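Local coordinates for protein enoyl-CoA hydratase subunit I (Geobacillus kaustophilus, PDB 2PBP) that probably adds water across the double bond of 2-enoyl-CoA thioesters in the beta-oxidation of fatty acids, at residues Met71-Asp75 against Pro76-Glu80; Trp81-Gln84 against Phe85-Trp88; Gly109-Glu112 against Leu113-Cys117. One frame throughout, in Å; residues are numbered along the deposited sequence.

The three contacts follow one another along the chain and lead from the surface to the interior. Contacts 1 and 2 share helix 76-82, with centres about 12 Å apart, and meet where L79 CD2 lies 3.3 Å from Q84 OE1. Contact 2 then reaches contact 3, about 16 Å away between centres, through the W88 indole: its CH2 packs 3.3 Å from G109 O, and its CZ3 packs against L113 N and E112 C. Contacts 1 and 3 do not touch, their nearest atoms being about 8 Å apart. As in other crotonases, the start of helix 109-115 in contact 3 probably borders the active site, with contacts 1 and 2 farther from the centre of the chain.

Contact 1: residues Met71-Asp75 against Pro76-Glu80; sequences MAKDD and PIRLE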
ATOM      1  N   MET A  71      25.013 -22.525 -14.583  1.00  9.39           N
ATOM      2  CA  MET A  71      25.469 -21.146 -14.720  1.00  9.46           C
ATOM      3  C   MET A  71      26.856 -21.041 -15.344  1.00  9.55           C
ATOM      4  O   MET A  71      27.136 -20.098 -16.083  1.00 10.62           O
ATOM      5  CB  MET A  71      25.488 -20.441 -13.361  1.00 11.38           C
ATOM      6  CG  MET A  71      24.126 -20.280 -12.709  1.00 12.99           C
ATOM      7  SD  MET A  71      24.181 -19.090 -11.346  1.00 17.78           S
ATOM      8  CE  MET A  71      24.868 -20.082 -10.031  1.00 19.07           C
ATOM      9  N   ALA A  72      27.723 -22.004 -15.045  1.00  9.18           N
ATOM     10  CA  ALA A  72      29.085 -21.990 -15.567  1.00 10.63           C
ATOM     11  C   ALA A  72      29.141 -22.127 -17.084  1.00 10.27           C
ATOM     12  O   ALA A  72      30.145 -21.786 -17.702  1.00 11.32           O
ATOM     13  CB  ALA A  72      29.910 -23.097 -14.910  1.00 12.08           C
ATOM     14  N   LYS A  73      28.065 -22.630 -17.681  1.00 10.19           N
ATOM     15  CA  LYS A  73      28.013 -22.796 -19.130  1.00 13.12           C
ATOM     16  C   LYS A  73      27.743 -21.478 -19.850  1.00 12.76           C
ATOM     17  O   LYS A  73      27.988 -21.352 -21.050  1.00 12.77           O
ATOM     18  CB  LYS A  73      26.904 -23.776 -19.515  1.00 14.33           C
ATOM     19  CG  LYS A  73      27.094 -25.202 -19.041  1.00 16.56           C
ATOM     20  CD  LYS A  73      25.916 -26.060 -19.492  1.00 21.49           C
ATOM     21  CE  LYS A  73      25.748 -26.016 -21.009  1.00 22.62           C
ATOM     22  NZ  LYS A  73      24.529 -26.741 -21.468  1.00 26.14           N
ATOM     23  N   ASP A  74      27.237 -20.496 -19.114  1.00 12.42           N
ATOM     24  CA  ASP A  74      26.886 -19.215 -19.710  1.00 10.90           C
ATOM     25  C   ASP A  74      27.987 -18.186 -19.942  1.00 10.89           C
ATOM     26  O   ASP A  74      29.057 -18.228 -19.334  1.00  9.90           O
ATOM     27  CB  ASP A  74      25.767 -18.566 -18.891  1.00 11.34           C
ATOM     28  CG  ASP A  74      24.538 -19.452 -18.779  1.00 12.71           C
ATOM     29  OD1 ASP A  74      24.207 -20.138 -19.771  1.00 13.55           O
ATOM     30  OD2 ASP A  74      23.891 -19.450 -17.707  1.00 11.10           O
ATOM     31  N   ASP A  75      27.687 -17.263 -20.854  1.00 11.10           N
ATOM     32  CA  ASP A  75      28.545 -16.143 -21.218  1.00 10.73           C
ATOM     33  C   ASP A  75      27.557 -15.054 -21.657  1.00  9.87           C
ATOM     34  O   ASP A  75      26.376 -15.334 -21.856  1.00  8.55           O
ATOM     35  CB  ASP A  75      29.526 -16.528 -22.342  1.00 12.43           C
ATOM     36  CG  ASP A  75      28.831 -17.020 -23.598  1.00 14.12           C
ATOM     37  OD1 ASP A  75      28.231 -16.193 -24.310  1.00 10.15           O
ATOM     38  OD2 ASP A  75      28.892 -18.239 -23.875  1.00 15.33           O
ATOM     39  N   PRO A  76      28.018 -13.802 -21.804  1.00  8.25           N
ATOM     40  CA  PRO A  76      27.131 -12.704 -22.206  1.00  8.90           C
ATOM     41  C   PRO A  76      26.214 -12.937 -23.411  1.00  8.41           C
ATOM     42  O   PRO A  76      25.018 -12.663 -23.344  1.00  5.58           O
ATOM     43  CB  PRO A  76      28.101 -11.546 -22.438  1.00  7.92           C
ATOM     44  CG  PRO A  76      29.195 -11.835 -21.450  1.00  5.95           C
ATOM     45  CD  PRO A  76      29.396 -13.321 -21.622  1.00  7.19           C
ATOM     46  N   ILE A  77      26.773 -13.433 -24.509  1.00  7.41           N
ATOM     47  CA  ILE A  77      25.985 -13.659 -25.720  1.00  9.17           C
ATOM     48  C   ILE A  77      25.006 -14.823 -25.588  1.00  7.75           C
ATOM     49  O   ILE A  77      23.857 -14.725 -26.021  1.00  7.01           O
ATOM     50  CB  ILE A  77      26.905 -13.877 -26.942  1.00  9.75           C
ATOM     51  CG1 ILE A  77      27.864 -12.691 -27.081  1.00 10.45           C
ATOM     52  CG2 ILE A  77      26.068 -14.022 -28.206  1.00 10.01           C
ATOM     53  CD1 ILE A  77      27.244 -11.280 -27.295  1.00 13.93           C
ATOM     54  N   ARG A  78      25.462 -15.920 -24.991  1.00  8.62           N
ATOM     55  CA  ARG A  78      24.606 -17.082 -24.781  1.00  7.65           C
ATOM     56  C   ARG A  78      23.395 -16.656 -23.942  1.00  7.22           C
ATOM     57  O   ARG A  78      22.260 -17.039 -24.232  1.00  6.36           O
ATOM     58  CB  ARG A  78      25.385 -18.190 -24.058  1.00  9.18           C
ATOM     59  CG  ARG A  78      24.534 -19.378 -23.606  1.00 10.20           C
ATOM     60  CD  ARG A  78      25.406 -20.454 -22.955  1.00 10.98           C
ATOM     61  NE  ARG A  78      24.643 -21.403 -22.141  1.00 13.76           N
ATOM     62  CZ  ARG A  78      23.924 -22.417 -22.617  1.00 15.74           C
ATOM     63  NH1 ARG A  78      23.854 -22.644 -23.924  1.00 17.94           N
ATOM     64  NH2 ARG A  78      23.275 -23.212 -21.777  1.00 14.73           N
ATOM     65  N   LEU A  79      23.641 -15.855 -22.908  1.00  6.43           N
ATOM     66  CA  LEU A  79      22.562 -15.383 -22.043  1.00  6.40           C
ATOM     67  C   LEU A  79      21.619 -14.442 -22.787  1.00  6.73           C
ATOM     68  O   LEU A  79      20.401 -14.504 -22.611  1.00  5.51           O
ATOM     69  CB  LEU A  79      23.137 -14.682 -20.809  1.00  6.84           C
ATOM     70  CG  LEU A  79      23.794 -15.626 -19.796  1.00  7.09           C
ATOM     71  CD1 LEU A  79      24.597 -14.830 -18.773  1.00  8.71           C
ATOM     72  CD2 LEU A  79      22.709 -16.466 -19.118  1.00  7.15           C
ATOM     73  N   GLU A  80      22.181 -13.573 -23.620  1.00  6.40           N
ATOM     74  CA  GLU A  80      21.366 -12.639 -24.388  1.00  7.35           C
ATOM     75  C   GLU A  80      20.361 -13.405 -25.250  1.00  5.93           C
ATOM     76  O   GLU A  80      19.178 -13.069 -25.283  1.00  5.08           O
ATOM     77  CB  GLU A  80      22.256 -11.762 -25.269  1.00  7.58           C
ATOM     78  CG  GLU A  80      21.498 -10.801 -26.183  1.00  9.41           C
ATOM     79  CD  GLU A  80      20.636  -9.800 -25.427  1.00  8.74           C
ATOM     80  OE1 GLU A  80      21.155  -9.107 -24.525  1.00  9.64           O
ATOM     81  OE2 GLU A  80      19.433  -9.700 -25.747  1.00  8.80           O
TER
HETATM   82  O   HOH W   1      23.324 -22.520 -18.911  1.00 12.85           O
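D74 and R78 form a salt bridge, with R78 NE donating to D74 OD1 over 2.7 Å at an N-H...O angle of 144°. Carboxylate and guanidinium are nearly coplanar, and a water joins them a second time, donating to D74 OD1 and accepting from R78 NH2. The arginine spans this gap with an extended chain, CG standing opposite the backbone N (chi1 172°). A like-charge approach accompanies the bridge: K73 CE lies over one guanidinium face and K73 NZ is 3.8 Å from R78 NH2.

One capping bond and the first helical backbone bond open the next helix. D75 is the N-cap, and its OD1 accepts from R78 N at 2.9 Å, the donor standing 42° out of the carboxylate plane. D75 O takes the L79 N-H at 3.0 Å, whereas D75 N is buried without a partner.

L79 packs on the D74 side chain, CG on its CB and CD2 3.5 Å from the carboxylate carbon CG.

The turn thus connects helix 68-72, where M71 touches L135 of a loop, to helix 76-82, while R78 NH2 comes close to R31, a like charge on helix 31-46.

Contact 2: residues Trp81-Gln84 against Phe85-Trp88; sequences WLNQ and FADW
N83 leaves helix 76-82 with a positive phi and starts a type I beta turn that ends at A86, closed by a hydrogen bond from A86 N to N83 O of 3.2 Å. A weak, longer bond from D87 N to Q84 O follows, so the chain passes from one helix into the next, 86-92, through a short irregular step.

Among the side chains, Q84 and F85 run side by side in the same direction. Q84 CG stands over the middle of the phenyl ring, 3.7 Å from its centroid and only 4° off the normal, a CH-pi contact. With chi1 at 76°, Q84 CG sits between its own backbone N and carbonyl carbon, which carries the chain across the ring; the amide continues along the same face, its plane 26° from that of the ring, with NE2 3.7 Å from F85 CZ. Across the turn, A86 CB touches N83 ND2. Replacing F85 by an alanine removes the ring, which is likely to leave the Q84 chain without the surface it lies on and its amide freer to turn.

Waters do much of the polar work. One bridges N83 OD1 and F85 N; another donates to N83 O and accepts from D87 N; a third accepts from Q84 NE2 at 3.1 Å and from W88 NE1 at 3.0 Å, in the plane of the indole. The direct backbone bonds being few, one of them weak, this break between helices appears to rely on solvent bridges and on one CH-pi contact.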
ATOM      1  N   TRP A  81      20.824 -14.443 -25.937  1.00  6.14           N
ATOM      2  CA  TRP A  81      19.930 -15.233 -26.782  1.00  7.65           C
ATOM      3  C   TRP A  81      18.958 -16.086 -25.961  1.00  7.90           C
ATOM      4  O   TRP A  81      17.822 -16.312 -26.376  1.00  7.34           O
ATOM      5  CB  TRP A  81      20.739 -16.127 -27.729  1.00  7.42           C
ATOM      6  CG  TRP A  81      21.434 -15.390 -28.851  1.00  7.46           C
ATOM      7  CD1 TRP A  81      22.768 -15.414 -29.141  1.00  8.37           C
ATOM      8  CD2 TRP A  81      20.818 -14.572 -29.859  1.00  7.39           C
ATOM      9  NE1 TRP A  81      23.023 -14.667 -30.269  1.00  9.94           N
ATOM     10  CE2 TRP A  81      21.847 -14.139 -30.730  1.00  7.21           C
ATOM     11  CE3 TRP A  81      19.503 -14.164 -30.115  1.00  7.54           C
ATOM     12  CZ2 TRP A  81      21.597 -13.319 -31.839  1.00  8.73           C
ATOM     13  CZ3 TRP A  81      19.253 -13.347 -31.219  1.00  8.08           C
ATOM     14  CH2 TRP A  81      20.300 -12.935 -32.067  1.00  8.71           C
ATOM     15  N   LEU A  82      19.404 -16.565 -24.802  1.00  7.22           N
ATOM     16  CA  LEU A  82      18.546 -17.375 -23.938  1.00  7.34           C
ATOM     17  C   LEU A  82      17.345 -16.577 -23.439  1.00  7.08           C
ATOM     18  O   LEU A  82      16.231 -17.098 -23.383  1.00  6.37           O
ATOM     19  CB  LEU A  82      19.331 -17.907 -22.733  1.00  7.92           C
ATOM     20  CG  LEU A  82      20.182 -19.161 -22.950  1.00  8.91           C
ATOM     21  CD1 LEU A  82      20.967 -19.476 -21.682  1.00  9.21           C
ATOM     22  CD2 LEU A  82      19.286 -20.328 -23.327  1.00 10.99           C
ATOM     23  N   ASN A  83      17.580 -15.320 -23.072  1.00  5.63           N
ATOM     24  CA  ASN A  83      16.519 -14.445 -22.571  1.00  7.40           C
ATOM     25  C   ASN A  83      15.677 -15.194 -21.536  1.00  7.25           C
ATOM     26  O   ASN A  83      14.445 -15.153 -21.558  1.00  6.10           O
ATOM     27  CB  ASN A  83      15.648 -13.971 -23.739  1.00  7.57           C
ATOM     28  CG  ASN A  83      14.650 -12.905 -23.329  1.00 10.41           C
ATOM     29  OD1 ASN A  83      14.809 -12.253 -22.298  1.00  7.91           O
ATOM     30  ND2 ASN A  83      13.620 -12.712 -24.145  1.00  8.00           N
ATOM     31  N   GLN A  84      16.363 -15.863 -20.614  1.00  6.75           N
ATOM     32  CA  GLN A  84      15.713 -16.662 -19.582  1.00  7.21           C
ATOM     33  C   GLN A  84      14.825 -15.888 -18.616  1.00  6.76           C
ATOM     34  O   GLN A  84      13.910 -16.454 -18.019  1.00  8.83           O
ATOM     35  CB  GLN A  84      16.766 -17.426 -18.776  1.00  5.01           C
ATOM     36  CG  GLN A  84      17.539 -16.565 -17.783  1.00  7.45           C
ATOM     37  CD  GLN A  84      18.805 -17.248 -17.295  1.00 10.24           C
ATOM     38  OE1 GLN A  84      19.739 -17.455 -18.066  1.00 10.08           O
ATOM     39  NE2 GLN A  84      18.837 -17.604 -16.014  1.00  6.89           N
ATOM     40  N   PHE A  85      15.079 -14.598 -18.454  1.00  6.21           N
ATOM     41  CA  PHE A  85      14.282 -13.830 -17.513  1.00  6.60           C
ATOM     42  C   PHE A  85      12.918 -13.410 -18.038  1.00  7.74           C
ATOM     43  O   PHE A  85      12.120 -12.825 -17.310  1.00  5.43           O
ATOM     44  CB  PHE A  85      15.101 -12.644 -17.008  1.00  6.20           C
ATOM     45  CG  PHE A  85      16.354 -13.067 -16.302  1.00  5.74           C
ATOM     46  CD1 PHE A  85      16.283 -13.816 -15.127  1.00  5.99           C
ATOM     47  CD2 PHE A  85      17.602 -12.793 -16.849  1.00  7.01           C
ATOM     48  CE1 PHE A  85      17.441 -14.292 -14.511  1.00  9.96           C
ATOM     49  CE2 PHE A  85      18.766 -13.263 -16.244  1.00  7.39           C
ATOM     50  CZ  PHE A  85      18.686 -14.015 -15.072  1.00  8.01           C
ATOM     51  N   ALA A  86      12.643 -13.728 -19.301  1.00  7.77           N
ATOM     52  CA  ALA A  86      11.335 -13.416 -19.871  1.00  8.01           C
ATOM     53  C   ALA A  86      10.321 -14.295 -19.141  1.00  7.25           C
ATOM     54  O   ALA A  86       9.164 -13.914 -18.971  1.00  5.92           O
ATOM     55  CB  ALA A  86      11.315 -13.715 -21.360  1.00  6.55           C
ATOM     56  N   ASP A  87      10.762 -15.477 -18.711  1.00  8.28           N
ATOM     57  CA  ASP A  87       9.881 -16.384 -17.978  1.00  8.32           C
ATOM     58  C   ASP A  87       9.535 -15.768 -16.628  1.00  7.59           C
ATOM     59  O   ASP A  87       8.426 -15.934 -16.125  1.00  7.05           O
ATOM     60  CB  ASP A  87      10.544 -17.749 -17.762  1.00  9.99           C
ATOM     61  CG  ASP A  87      10.259 -18.723 -18.889  1.00 15.95           C
ATOM     62  OD1 ASP A  87       9.500 -18.361 -19.815  1.00 17.22           O
ATOM     63  OD2 ASP A  87      10.788 -19.855 -18.846  1.00 16.22           O
ATOM     64  N   TRP A  88      10.488 -15.055 -16.036  1.00  7.10           N
ATOM     65  CA  TRP A  88      10.229 -14.421 -14.754  1.00  6.62           C
ATOM     66  C   TRP A  88       9.250 -13.268 -14.938  1.00  7.87           C
ATOM     67  O   TRP A  88       8.444 -12.981 -14.052  1.00  9.24           O
ATOM     68  CB  TRP A  88      11.530 -13.925 -14.118  1.00  6.49           C
ATOM     69  CG  TRP A  88      12.355 -15.034 -13.537  1.00  5.66           C
ATOM     70  CD1 TRP A  88      13.298 -15.790 -14.181  1.00  4.57           C
ATOM     71  CD2 TRP A  88      12.292 -15.531 -12.194  1.00  5.25           C
ATOM     72  NE1 TRP A  88      13.825 -16.724 -13.320  1.00  6.93           N
ATOM     73  CE2 TRP A  88      13.227 -16.588 -12.096  1.00  6.09           C
ATOM     74  CE3 TRP A  88      11.535 -15.186 -11.064  1.00  5.30           C
ATOM     75  CZ2 TRP A  88      13.427 -17.305 -10.907  1.00  6.72           C
ATOM     76  CZ3 TRP A  88      11.733 -15.899  -9.880  1.00  5.56           C
ATOM     77  CH2 TRP A  88      12.674 -16.947  -9.815  1.00  6.18           C
TER
HETATM   78  O   HOH W   2      16.356 -12.478 -19.949  1.00  5.57           O
HETATM   79  O   HOH W   3      12.488 -16.986 -20.351  1.00 27.75           O
HETATM   80  O   HOH W   4      16.149 -18.163 -14.542  1.00 10.44           O

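Contact 3: residues Gly109-Glu112 against Leu113-Cys117; sequences GGFE and LALSC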
ATOM      1  N   GLY A 109      17.400 -17.344  -6.719  1.00  6.26           N
ATOM      2  CA  GLY A 109      16.156 -17.422  -7.460  1.00  7.43           C
ATOM      3  C   GLY A 109      15.006 -17.783  -6.536  1.00  5.97           C
ATOM      4  O   GLY A 109      13.870 -17.370  -6.757  1.00  7.76           O
ATOM      5  N   GLY A 110      15.302 -18.556  -5.495  1.00  6.27           N
ATOM      6  CA  GLY A 110      14.274 -18.951  -4.547  1.00  7.38           C
ATOM      7  C   GLY A 110      13.660 -17.755  -3.844  1.00  6.01           C
ATOM      8  O   GLY A 110      12.443 -17.689  -3.651  1.00  5.00           O
ATOM      9  N   PHE A 111      14.506 -16.806  -3.453  1.00  4.45           N
ATOM     10  CA  PHE A 111      14.042 -15.592  -2.789  1.00  4.75           C
ATOM     11  C   PHE A 111      13.240 -14.792  -3.819  1.00  3.57           C
ATOM     12  O   PHE A 111      12.183 -14.244  -3.512  1.00  4.97           O
ATOM     13  CB  PHE A 111      15.250 -14.782  -2.294  1.00  3.75           C
ATOM     14  CG  PHE A 111      14.915 -13.688  -1.299  1.00  4.14           C
ATOM     15  CD1 PHE A 111      13.601 -13.416  -0.924  1.00  5.39           C
ATOM     16  CD2 PHE A 111      15.937 -12.919  -0.745  1.00  5.86           C
ATOM     17  CE1 PHE A 111      13.311 -12.394  -0.017  1.00  5.97           C
ATOM     18  CE2 PHE A 111      15.660 -11.894   0.161  1.00  6.18           C
ATOM     19  CZ  PHE A 111      14.342 -11.630   0.526  1.00  6.11           C
ATOM     20  N   GLU A 112      13.742 -14.740  -5.050  1.00  4.61           N
ATOM     21  CA  GLU A 112      13.056 -14.007  -6.110  1.00  5.39           C
ATOM     22  C   GLU A 112      11.687 -14.608  -6.430  1.00  5.42           C
ATOM     23  O   GLU A 112      10.758 -13.884  -6.786  1.00  5.10           O
ATOM     24  CB  GLU A 112      13.947 -13.940  -7.359  1.00  6.66           C
ATOM     25  CG  GLU A 112      15.154 -13.024  -7.133  1.00  6.78           C
ATOM     26  CD  GLU A 112      16.229 -13.146  -8.195  1.00  9.21           C
ATOM     27  OE1 GLU A 112      16.677 -14.283  -8.465  1.00 10.80           O
ATOM     28  OE2 GLU A 112      16.637 -12.102  -8.749  1.00  7.29           O
ATOM     29  N   LEU A 113      11.554 -15.925  -6.288  1.00  4.78           N
ATOM     30  CA  LEU A 113      10.271 -16.575  -6.540  1.00  5.34           C
ATOM     31  C   LEU A 113       9.276 -16.162  -5.451  1.00  5.83           C
ATOM     32  O   LEU A 113       8.127 -15.824  -5.741  1.00  5.67           O
ATOM     33  CB  LEU A 113      10.430 -18.100  -6.553  1.00  5.83           C
ATOM     34  CG  LEU A 113       9.155 -18.918  -6.785  1.00  6.82           C
ATOM     35  CD1 LEU A 113       8.544 -18.573  -8.147  1.00  6.98           C
ATOM     36  CD2 LEU A 113       9.485 -20.405  -6.712  1.00  7.47           C
ATOM     37  N   ALA A 114       9.717 -16.178  -4.196  1.00  4.59           N
ATOM     38  CA  ALA A 114       8.836 -15.788  -3.100  1.00  6.89           C
ATOM     39  C   ALA A 114       8.414 -14.324  -3.254  1.00  6.54           C
ATOM     40  O   ALA A 114       7.249 -13.981  -3.052  1.00  5.90           O
ATOM     41  CB  ALA A 114       9.532 -15.994  -1.756  1.00  5.58           C
ATOM     42  N   LEU A 115       9.363 -13.468  -3.625  1.00  6.19           N
ATOM     43  CA  LEU A 115       9.077 -12.048  -3.796  1.00  5.36           C
ATOM     44  C   LEU A 115       8.090 -11.794  -4.939  1.00  6.70           C
ATOM     45  O   LEU A 115       7.397 -10.776  -4.950  1.00  6.63           O
ATOM     46  CB  LEU A 115      10.381 -11.272  -4.035  1.00  6.34           C
ATOM     47  CG  LEU A 115      11.344 -11.204  -2.841  1.00  4.88           C
ATOM     48  CD1 LEU A 115      12.676 -10.626  -3.281  1.00  6.51           C
ATOM     49  CD2 LEU A 115      10.733 -10.357  -1.724  1.00  6.32           C
ATOM     50  N   SER A 116       8.026 -12.722  -5.890  1.00  6.43           N
ATOM     51  CA  SER A 116       7.115 -12.597  -7.025  1.00  6.21           C
ATOM     52  C   SER A 116       5.668 -12.868  -6.609  1.00  7.69           C
ATOM     53  O   SER A 116       4.736 -12.549  -7.340  1.00  7.46           O
ATOM     54  CB  SER A 116       7.516 -13.559  -8.148  1.00  8.32           C
ATOM     55  OG  SER A 116       8.803 -13.249  -8.654  1.00 11.02           O
ATOM     56  N   CYS A 117       5.482 -13.464  -5.435  1.00  5.49           N
ATOM     57  CA  CYS A 117       4.138 -13.745  -4.946  1.00  6.44           C
ATOM     58  C   CYS A 117       3.579 -12.496  -4.268  1.00  5.76           C
ATOM     59  O   CYS A 117       4.324 -11.563  -3.975  1.00  6.26           O
ATOM     60  CB  CYS A 117       4.164 -14.924  -3.971  1.00  2.85           C
ATOM     61  SG  CYS A 117       4.614 -16.487  -4.783  1.00  6.80           S
TER
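F111 and L115, one helical turn apart, are brought together by their first torsions: F111 CG points opposite its backbone N (chi1 -166°), while L115 CG stands opposite its carbonyl carbon (chi1 -68°). L115 CD1 lies over one face of the phenyl ring, displaced toward the rim, 4.0 Å from the centroid and 25° off the normal, a CH-pi contact; L115 CG closes on F111 CE1 at 3.6 Å. F130 stacks on the same ring.

Helical backbone bonds run from L113 N to G109 O at 2.8 Å, A114 N to G110 O at 3.2 Å and L115 N to F111 O at 2.9 Å. E112 O is gripped twice, by S116 OG at 2.8 Å and weakly by S116 N. At the C-terminal end, K154 NZ of the second subunit hydrogen-bonds to L115 O and C117 O.

The E112 carboxylate points elsewhere: OE2 accepts from A141 N and G143 N, and the side chain touches E132. Crotonase-fold enzymes share this glycine-rich helix start, and the glutamate is one of the pair found in enoyl-CoA hydratases; relatives use the N-H at the place of G109 as half of the oxyanion hole, consistent with an active-site place for G109 and E112.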